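PDB 3H4X: phosphatidylinositol-specific phospholipase C1 from Streptomyces antibioticus, which belongs to the calcium-dependent phosphoinositide phospholipase C family and folds as a TIM barrel, a closed ring of parallel strands with helices around it. Local coordinates for residues R46-D50 against L95-R100; N82-G88 against S99-D103. One frame throughout, in Å; residues are numbered along the deposited sequence.

In the fold
Both contacts involve the long loop that runs from strand 73-74 to helix 104-117, and their centres lie about 8 Å apart on the same side of the chain's centre. Contact 2 closes this loop on itself, residues 82-88 meeting 99-103 just before the helix begins. Contact 1 ties the later part of the loop, 95-100, back to residues 46-50, which include the first turn of helix 48-52. S99 and R100 belong to both. E87 of contact 2 joins them directly: its OE1 lies 2.7 Å from R96 N and its OE2 2.8 Å from K98 N, probable hydrogen bonds. The loop is thus folded on itself and fastened to helix 48-52 at the barrel's periphery, contact 1 at the surface, contact 2 partly buried.

Contact 1: residues R46-D50 against L95-R100; sequences RYFAD and LRTKSR. With EOH (ethanol), chain G.
R96 and R100 each find an oxygen in residues 46-50. R96, its chain extended from CG to NE, grips D50 side-on: NE at 2.8 Å and NH2 at 2.9 Å both bond to D50 OD1. The oxygen lies in the guanidinium plane, yet both nitrogens come from above one face of the carboxylate. R96 NH2 has a second acid partner in D53, while D50 OD2 accepts from the backbone N of Y47, the helix N-cap. A49 CB lies over a guanidinium face of R96. R100 NH1 donates to R46 O at 2.8 Å, nearly straight at 164°. A bend at chi3 (-67°) turns R100 NE toward the ethanol, whose oxygen takes bonds from NE at 3.2 Å and from R100 N at 2.9 Å. The E87 carboxylate takes the backbone N of R96 on OE1 and those of T97 and K98 on OE2. Between the arginines, R96 CA sits over the centre of the Y47 ring, a CH-pi contact of 3.5 Å to the centroid, with K98 O at the ring edge. This surface contact fastens the loop before helix 104-117 to the N-terminal end of helix 48-52, at the barrel's edge, F48 leading inward to strand 58-64 and L95 resting on W114.

Contact 2: residues N82-G88 against S99-D103; sequences NNSNCEG and SRDQD. With EOH (ethanol), chain G.
S84 bonds to D101 and Q102, holding two parts of the loop together. Among the backbone bonds, D101 N donates to S84 O at 2.9 Å and Q102 N to C86 O at 3.2 Å. Side chains add two more. D101 OD1 accepts from S84 N at 3.0 Å on its anti side and also pairs with K42. S84 OG, held between N and C at chi1 78°, donates to a lone pair of Q102 O at 2.9 Å; it also accepts from C86 N, forming an ST turn. One water donates to E87 O and S99 O, another to N82 O and D101 OD2. Q102 CG packs against the C86-E87 backbone, 3.2 Å from C86 O, and a bend at chi2 (-57°) turns the amide back so that Q102 NE2 donates to R100 O at 2.9 Å. R100 CA directs a CH...O contact to C86 O. N83 and D101 line, with K42, a pocket holding an acetyl group. N82 OD1 accepts from the backbone N of V74 in strand 73-74, C86 packs against F48 of helix 48-52, and D103 caps the start of helix 104-117 through G106 N.

Contact 1: residues R46-D50 against L95-R100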
ATOM      1  N   ARG A  46     -12.393  -0.464 -15.560  1.00  9.99           N
ATOM      2  CA  ARG A  46     -13.667  -1.161 -15.640  1.00  9.98           C
ATOM      3  C   ARG A  46     -13.701  -2.371 -14.710  1.00  9.37           C
ATOM      4  O   ARG A  46     -14.682  -2.596 -14.002  1.00  9.53           O
ATOM      5  CB  ARG A  46     -13.959  -1.581 -17.080  1.00 10.84           C
ATOM      6  CG  ARG A  46     -15.317  -2.230 -17.253  1.00 12.69           C
ATOM      7  CD  ARG A  46     -15.646  -2.467 -18.712  1.00 16.21           C
ATOM      8  NE  ARG A  46     -16.859  -3.264 -18.868  1.00 19.43           N
ATOM      9  CZ  ARG A  46     -18.088  -2.807 -18.650  1.00 20.98           C
ATOM     10  NH1 ARG A  46     -18.273  -1.554 -18.256  1.00 21.64           N
ATOM     11  NH2 ARG A  46     -19.133  -3.605 -18.818  1.00 22.22           N
ATOM     12  N   TYR A  47     -12.624  -3.149 -14.734  1.00  9.09           N
ATOM     13  CA  TYR A  47     -12.457  -4.281 -13.828  1.00  8.84           C
ATOM     14  C   TYR A  47     -11.157  -4.121 -13.067  1.00  8.37           C
ATOM     15  O   TYR A  47     -10.210  -3.511 -13.567  1.00  7.99           O
ATOM     16  CB  TYR A  47     -12.412  -5.598 -14.602  1.00  9.31           C
ATOM     17  CG  TYR A  47     -13.711  -5.954 -15.282  1.00 10.99           C
ATOM     18  CD1 TYR A  47     -14.721  -6.619 -14.601  1.00 13.09           C
ATOM     19  CD2 TYR A  47     -13.924  -5.629 -16.615  1.00 12.49           C
ATOM     20  CE1 TYR A  47     -15.913  -6.946 -15.238  1.00 14.49           C
ATOM     21  CE2 TYR A  47     -15.105  -5.946 -17.251  1.00 14.72           C
ATOM     22  CZ  TYR A  47     -16.090  -6.603 -16.561  1.00 15.11           C
ATOM     23  OH  TYR A  47     -17.264  -6.916 -17.206  1.00 17.52           O
ATOM     24  N   PHE A  48     -11.096  -4.683 -11.866  1.00  7.99           N
ATOM     25  CA  PHE A  48      -9.851  -4.639 -11.117  1.00  7.90           C
ATOM     26  C   PHE A  48      -8.711  -5.283 -11.908  1.00  7.69           C
ATOM     27  O   PHE A  48      -7.558  -4.882 -11.775  1.00  7.72           O
ATOM     28  CB  PHE A  48      -9.989  -5.265  -9.726  1.00  8.42           C
ATOM     29  CG  PHE A  48      -8.875  -4.880  -8.804  1.00  8.55           C
ATOM     30  CD1 PHE A  48      -8.744  -3.570  -8.379  1.00  9.74           C
ATOM     31  CD2 PHE A  48      -7.930  -5.808  -8.396  1.00  9.31           C
ATOM     32  CE1 PHE A  48      -7.708  -3.192  -7.544  1.00  9.86           C
ATOM     33  CE2 PHE A  48      -6.893  -5.435  -7.557  1.00 10.16           C
ATOM     34  CZ  PHE A  48      -6.785  -4.127  -7.132  1.00 10.35           C
ATOM     35  N   ALA A  49      -9.034  -6.265 -12.749  1.00  7.44           N
ATOM     36  CA  ALA A  49      -8.025  -6.872 -13.613  1.00  7.72           C
ATOM     37  C   ALA A  49      -7.340  -5.813 -14.468  1.00  7.56           C
ATOM     38  O   ALA A  49      -6.154  -5.922 -14.765  1.00  7.64           O
ATOM     39  CB  ALA A  49      -8.650  -7.943 -14.499  1.00  8.47           C
ATOM     40  N   ASP A  50      -8.094  -4.801 -14.885  1.00  7.65           N
ATOM     41  CA  ASP A  50      -7.514  -3.715 -15.667  1.00  8.07           C
ATOM     42  C   ASP A  50      -6.534  -2.882 -14.840  1.00  7.96           C
ATOM     43  O   ASP A  50      -5.522  -2.416 -15.359  1.00  8.23           O
ATOM     44  CB  ASP A  50      -8.603  -2.828 -16.266  1.00  8.55           C
ATOM     45  CG  ASP A  50      -9.486  -3.580 -17.235  1.00  9.10           C
ATOM     46  OD1 ASP A  50      -8.939  -4.290 -18.108  1.00  9.81           O
ATOM     47  OD2 ASP A  50     -10.721  -3.473 -17.109  1.00 10.70           O
ATOM     48  N   LEU A  95     -11.770 -13.526 -15.521  1.00 13.28           N
ATOM     49  CA  LEU A  95     -11.496 -12.099 -15.392  1.00 12.87           C
ATOM     50  C   LEU A  95     -12.210 -11.322 -16.499  1.00 12.25           C
ATOM     51  O   LEU A  95     -12.214 -11.737 -17.664  1.00 12.28           O
ATOM     52  CB  LEU A  95      -9.994 -11.822 -15.391  1.00 13.10           C
ATOM     53  CG  LEU A  95      -9.263 -12.275 -14.121  1.00 13.90           C
ATOM     54  CD1 LEU A  95      -7.761 -12.223 -14.320  1.00 14.73           C
ATOM     55  CD2 LEU A  95      -9.681 -11.443 -12.912  1.00 14.54           C
ATOM     56  N   ARG A  96     -12.826 -10.208 -16.120  1.00 11.60           N
ATOM     57  CA  ARG A  96     -13.611  -9.391 -17.040  1.00 11.34           C
ATOM     58  C   ARG A  96     -14.835 -10.149 -17.548  1.00 11.56           C
ATOM     59  O   ARG A  96     -15.115 -10.148 -18.750  1.00 12.22           O
ATOM     60  CB  ARG A  96     -12.759  -8.905 -18.217  1.00 10.79           C
ATOM     61  CG  ARG A  96     -11.510  -8.154 -17.803  1.00 10.24           C
ATOM     62  CD  ARG A  96     -10.688  -7.709 -19.008  1.00  9.93           C
ATOM     63  NE  ARG A  96      -9.523  -6.968 -18.552  1.00  9.84           N
ATOM     64  CZ  ARG A  96      -8.401  -7.532 -18.120  1.00  9.67           C
ATOM     65  NH1 ARG A  96      -8.270  -8.852 -18.120  1.00  9.78           N
ATOM     66  NH2 ARG A  96      -7.408  -6.767 -17.687  1.00 10.10           N
ATOM     67  N   THR A  97     -15.560 -10.799 -16.641  1.00 11.74           N
ATOM     68  CA  THR A  97     -16.780 -11.521 -17.017  1.00 12.22           C
ATOM     69  C   THR A  97     -17.938 -11.368 -16.034  1.00 12.40           C
ATOM     70  O   THR A  97     -19.089 -11.589 -16.404  1.00 12.98           O
ATOM     71  CB  THR A  97     -16.542 -13.039 -17.193  1.00 12.01           C
ATOM     72  OG1 THR A  97     -16.305 -13.650 -15.916  1.00 12.80           O
ATOM     73  CG2 THR A  97     -15.370 -13.305 -18.125  1.00 12.46           C
ATOM     74  N   LYS A  98     -17.645 -11.015 -14.787  1.00 12.56           N
ATOM     75  CA  LYS A  98     -18.655 -11.083 -13.727  1.00 13.08           C
ATOM     76  C   LYS A  98     -19.195  -9.722 -13.313  1.00 13.05           C
ATOM     77  O   LYS A  98     -18.642  -8.685 -13.671  1.00 13.18           O
ATOM     78  CB  LYS A  98     -18.088 -11.809 -12.504  1.00 13.26           C
ATOM     79  CG  LYS A  98     -17.611 -13.219 -12.799  1.00 14.77           C
ATOM     80  CD  LYS A  98     -17.061 -13.899 -11.557  1.00 16.71           C
ATOM     81  CE  LYS A  98     -18.105 -13.957 -10.455  1.00 17.82           C
ATOM     82  NZ  LYS A  98     -17.599 -14.640  -9.233  1.00 19.17           N
ATOM     83  N   SER A  99     -20.289  -9.732 -12.559  1.00 13.27           N
ATOM     84  CA  SER A  99     -20.793  -8.505 -11.962  1.00 13.59           C
ATOM     85  C   SER A  99     -19.760  -7.984 -10.969  1.00 12.85           C
ATOM     86  O   SER A  99     -19.020  -8.756 -10.364  1.00 13.10           O
ATOM     87  CB  SER A  99     -22.133  -8.743 -11.266  1.00 14.17           C
ATOM     88  OG  SER A  99     -21.998  -9.676 -10.214  1.00 16.75           O
ATOM     89  N   ARG A 100     -19.708  -6.670 -10.817  1.00 12.04           N
ATOM     90  CA  ARG A 100     -18.686  -6.042  -9.997  1.00 11.31           C
ATOM     91  C   ARG A 100     -19.248  -5.689  -8.617  1.00 10.91           C
ATOM     92  O   ARG A 100     -20.118  -6.397  -8.109  1.00 10.99           O
ATOM     93  CB  ARG A 100     -18.095  -4.845 -10.747  1.00 11.36           C
ATOM     94  CG  ARG A 100     -17.392  -5.266 -12.042  1.00 11.70           C
ATOM     95  CD  ARG A 100     -17.132  -4.093 -12.967  1.00 12.78           C
ATOM     96  NE  ARG A 100     -18.375  -3.532 -13.489  1.00 14.13           N
ATOM     97  CZ  ARG A 100     -18.446  -2.401 -14.181  1.00 14.36           C
ATOM     98  NH1 ARG A 100     -17.347  -1.710 -14.440  1.00 13.89           N
ATOM     99  NH2 ARG A 100     -19.620  -1.958 -14.615  1.00 15.82           N
TER
HETATM  100  C1  EOH G 345     -21.776  -4.111 -11.585  1.00 27.82           C
HETATM  101  C2  EOH G 345     -21.718  -2.603 -11.797  1.00 27.88           C
HETATM  102  O   EOH G 345     -21.119  -4.813 -12.616  1.00 27.75           O

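Contact 2: residues N82-G88 against S99-D103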
ATOM      1  N   ASN A  82     -21.178  -2.500  -1.704  1.00 10.01           N
ATOM      2  CA  ASN A  82     -19.833  -2.129  -2.130  1.00  9.76           C
ATOM      3  C   ASN A  82     -19.952  -1.286  -3.384  1.00  9.48           C
ATOM      4  O   ASN A  82     -20.993  -1.282  -4.037  1.00  9.92           O
ATOM      5  CB  ASN A  82     -18.992  -3.367  -2.440  1.00  9.86           C
ATOM      6  CG  ASN A  82     -18.808  -4.264  -1.240  1.00  9.85           C
ATOM      7  OD1 ASN A  82     -17.883  -4.085  -0.451  1.00  9.91           O
ATOM      8  ND2 ASN A  82     -19.689  -5.247  -1.099  1.00 10.98           N
ATOM      9  N   ASN A  83     -18.889  -0.576  -3.728  1.00  9.34           N
ATOM     10  CA  ASN A  83     -18.843   0.170  -4.969  1.00  9.26           C
ATOM     11  C   ASN A  83     -17.426   0.032  -5.496  1.00  9.07           C
ATOM     12  O   ASN A  83     -16.517   0.747  -5.072  1.00  9.01           O
ATOM     13  CB  ASN A  83     -19.239   1.632  -4.733  1.00  9.74           C
ATOM     14  CG  ASN A  83     -19.271   2.448  -6.010  1.00 10.38           C
ATOM     15  OD1 ASN A  83     -18.691   2.065  -7.026  1.00 11.63           O
ATOM     16  ND2 ASN A  83     -19.945   3.591  -5.960  1.00 11.56           N
ATOM     17  N   SER A  84     -17.236  -0.933  -6.390  1.00  8.97           N
ATOM     18  CA  SER A  84     -15.900  -1.350  -6.768  1.00  9.04           C
ATOM     19  C   SER A  84     -15.911  -2.025  -8.123  1.00  8.93           C
ATOM     20  O   SER A  84     -16.968  -2.411  -8.636  1.00  9.07           O
ATOM     21  CB  SER A  84     -15.360  -2.345  -5.742  1.00  9.33           C
ATOM     22  OG  SER A  84     -15.929  -3.627  -5.961  1.00 10.09           O
ATOM     23  N   ASN A  85     -14.718  -2.184  -8.687  1.00  8.73           N
ATOM     24  CA  ASN A  85     -14.547  -2.893  -9.946  1.00  8.87           C
ATOM     25  C   ASN A  85     -14.113  -4.344  -9.744  1.00  9.11           C
ATOM     26  O   ASN A  85     -13.712  -5.022 -10.689  1.00  8.81           O
ATOM     27  CB  ASN A  85     -13.557  -2.153 -10.844  1.00  9.11           C
ATOM     28  CG  ASN A  85     -12.204  -1.959 -10.191  1.00  8.42           C
ATOM     29  OD1 ASN A  85     -11.890  -2.589  -9.180  1.00  8.39           O
ATOM     30  ND2 ASN A  85     -11.392  -1.085 -10.769  1.00  9.02           N
ATOM     31  N   CYS A  86     -14.211  -4.823  -8.511  1.00  9.63           N
ATOM     32  CA  CYS A  86     -13.798  -6.185  -8.179  1.00 10.54           C
ATOM     33  C   CYS A  86     -14.907  -7.182  -8.510  1.00 10.59           C
ATOM     34  O   CYS A  86     -16.085  -6.892  -8.287  1.00 10.65           O
ATOM     35  CB  CYS A  86     -13.414  -6.265  -6.702  1.00 11.20           C
ATOM     36  SG  CYS A  86     -12.193  -5.015  -6.225  1.00 14.50           S
ATOM     37  N   GLU A  87     -14.534  -8.349  -9.040  1.00 11.20           N
ATOM     38  CA  GLU A  87     -15.518  -9.337  -9.508  1.00 12.13           C
ATOM     39  C   GLU A  87     -15.567 -10.622  -8.696  1.00 12.22           C
ATOM     40  O   GLU A  87     -16.521 -11.389  -8.818  1.00 12.65           O
ATOM     41  CB  GLU A  87     -15.237  -9.804 -10.935  1.00 12.93           C
ATOM     42  CG  GLU A  87     -14.826  -8.809 -11.966  1.00 14.41           C
ATOM     43  CD  GLU A  87     -14.306  -9.533 -13.204  1.00 15.33           C
ATOM     44  OE1 GLU A  87     -13.099  -9.428 -13.503  1.00 15.84           O
ATOM     45  OE2 GLU A  87     -15.093 -10.260 -13.855  1.00 15.17           O
ATOM     46  N   GLY A  88     -14.521 -10.908  -7.931  1.00 12.27           N
ATOM     47  CA  GLY A  88     -14.421 -12.207  -7.274  1.00 12.82           C
ATOM     48  C   GLY A  88     -14.268 -13.352  -8.263  1.00 13.02           C
ATOM     49  O   GLY A  88     -14.890 -14.405  -8.110  1.00 13.64           O
ATOM     50  N   SER A  99     -20.289  -9.732 -12.559  1.00 13.27           N
ATOM     51  CA  SER A  99     -20.793  -8.505 -11.962  1.00 13.59           C
ATOM     52  C   SER A  99     -19.760  -7.984 -10.969  1.00 12.85           C
ATOM     53  O   SER A  99     -19.020  -8.756 -10.364  1.00 13.10           O
ATOM     54  CB  SER A  99     -22.133  -8.743 -11.266  1.00 14.17           C
ATOM     55  OG  SER A  99     -21.998  -9.676 -10.214  1.00 16.75           O
ATOM     56  N   ARG A 100     -19.708  -6.670 -10.817  1.00 12.04           N
ATOM     57  CA  ARG A 100     -18.686  -6.042  -9.997  1.00 11.31           C
ATOM     58  C   ARG A 100     -19.248  -5.689  -8.617  1.00 10.91           C
ATOM     59  O   ARG A 100     -20.118  -6.397  -8.109  1.00 10.99           O
ATOM     60  CB  ARG A 100     -18.095  -4.845 -10.747  1.00 11.36           C
ATOM     61  CG  ARG A 100     -17.392  -5.266 -12.042  1.00 11.70           C
ATOM     62  CD  ARG A 100     -17.132  -4.093 -12.967  1.00 12.78           C
ATOM     63  NE  ARG A 100     -18.375  -3.532 -13.489  1.00 14.13           N
ATOM     64  CZ  ARG A 100     -18.446  -2.401 -14.181  1.00 14.36           C
ATOM     65  NH1 ARG A 100     -17.347  -1.710 -14.440  1.00 13.89           N
ATOM     66  NH2 ARG A 100     -19.620  -1.958 -14.615  1.00 15.82           N
ATOM     67  N   ASP A 101     -18.746  -4.625  -7.998  1.00 10.70           N
ATOM     68  CA  ASP A 101     -19.187  -4.238  -6.655  1.00 10.70           C
ATOM     69  C   ASP A 101     -19.005  -5.367  -5.639  1.00 10.34           C
ATOM     70  O   ASP A 101     -19.830  -5.550  -4.740  1.00 10.58           O
ATOM     71  CB  ASP A 101     -20.647  -3.764  -6.665  1.00 10.92           C
ATOM     72  CG  ASP A 101     -20.836  -2.455  -7.409  1.00 12.28           C
ATOM     73  OD1 ASP A 101     -19.852  -1.712  -7.593  1.00 12.28           O
ATOM     74  OD2 ASP A 101     -21.986  -2.160  -7.801  1.00 14.73           O
ATOM     75  N   GLN A 102     -17.918  -6.118  -5.771  1.00 10.48           N
ATOM     76  CA  GLN A 102     -17.588  -7.119  -4.765  1.00 10.52           C
ATOM     77  C   GLN A 102     -16.734  -6.530  -3.642  1.00 10.19           C
ATOM     78  O   GLN A 102     -16.195  -5.427  -3.765  1.00 10.29           O
ATOM     79  CB  GLN A 102     -16.915  -8.336  -5.404  1.00 10.82           C
ATOM     80  CG  GLN A 102     -17.769  -8.988  -6.476  1.00 11.90           C
ATOM     81  CD  GLN A 102     -19.120  -9.416  -5.944  1.00 13.48           C
ATOM     82  OE1 GLN A 102     -19.208 -10.287  -5.084  1.00 14.47           O
ATOM     83  NE2 GLN A 102     -20.183  -8.807  -6.459  1.00 14.28           N
ATOM     84  N   ASP A 103     -16.634  -7.279  -2.550  1.00 10.04           N
ATOM     85  CA  ASP A 103     -15.942  -6.838  -1.346  1.00  9.95           C
ATOM     86  C   ASP A 103     -14.445  -7.152  -1.385  1.00  9.34           C
ATOM     87  O   ASP A 103     -13.899  -7.509  -2.429  1.00  9.24           O
ATOM     88  CB  ASP A 103     -16.585  -7.477  -0.113  1.00 10.72           C
ATOM     89  CG  ASP A 103     -16.475  -8.995  -0.113  1.00 12.11           C
ATOM     90  OD1 ASP A 103     -15.857  -9.564  -1.037  1.00 13.19           O
ATOM     91  OD2 ASP A 103     -17.016  -9.624   0.821  1.00 15.89           O
TER
HETATM   92  C1  EOH G 345     -21.776  -4.111 -11.585  1.00 27.82           C
HETATM   93  C2  EOH G 345     -21.718  -2.603 -11.797  1.00 27.88           C
HETATM   94  O   EOH G 345     -21.119  -4.813 -12.616  1.00 27.75           O
HETATM   95  O   HOH W   1     -23.388  -0.562  -6.084  1.00 24.93           O
HETATM   96  O   HOH W   2     -22.152  -5.161  -3.544  1.00 35.54           O
HETATM   97  O   HOH W   3     -19.206 -11.055  -9.007  1.00 16.84           O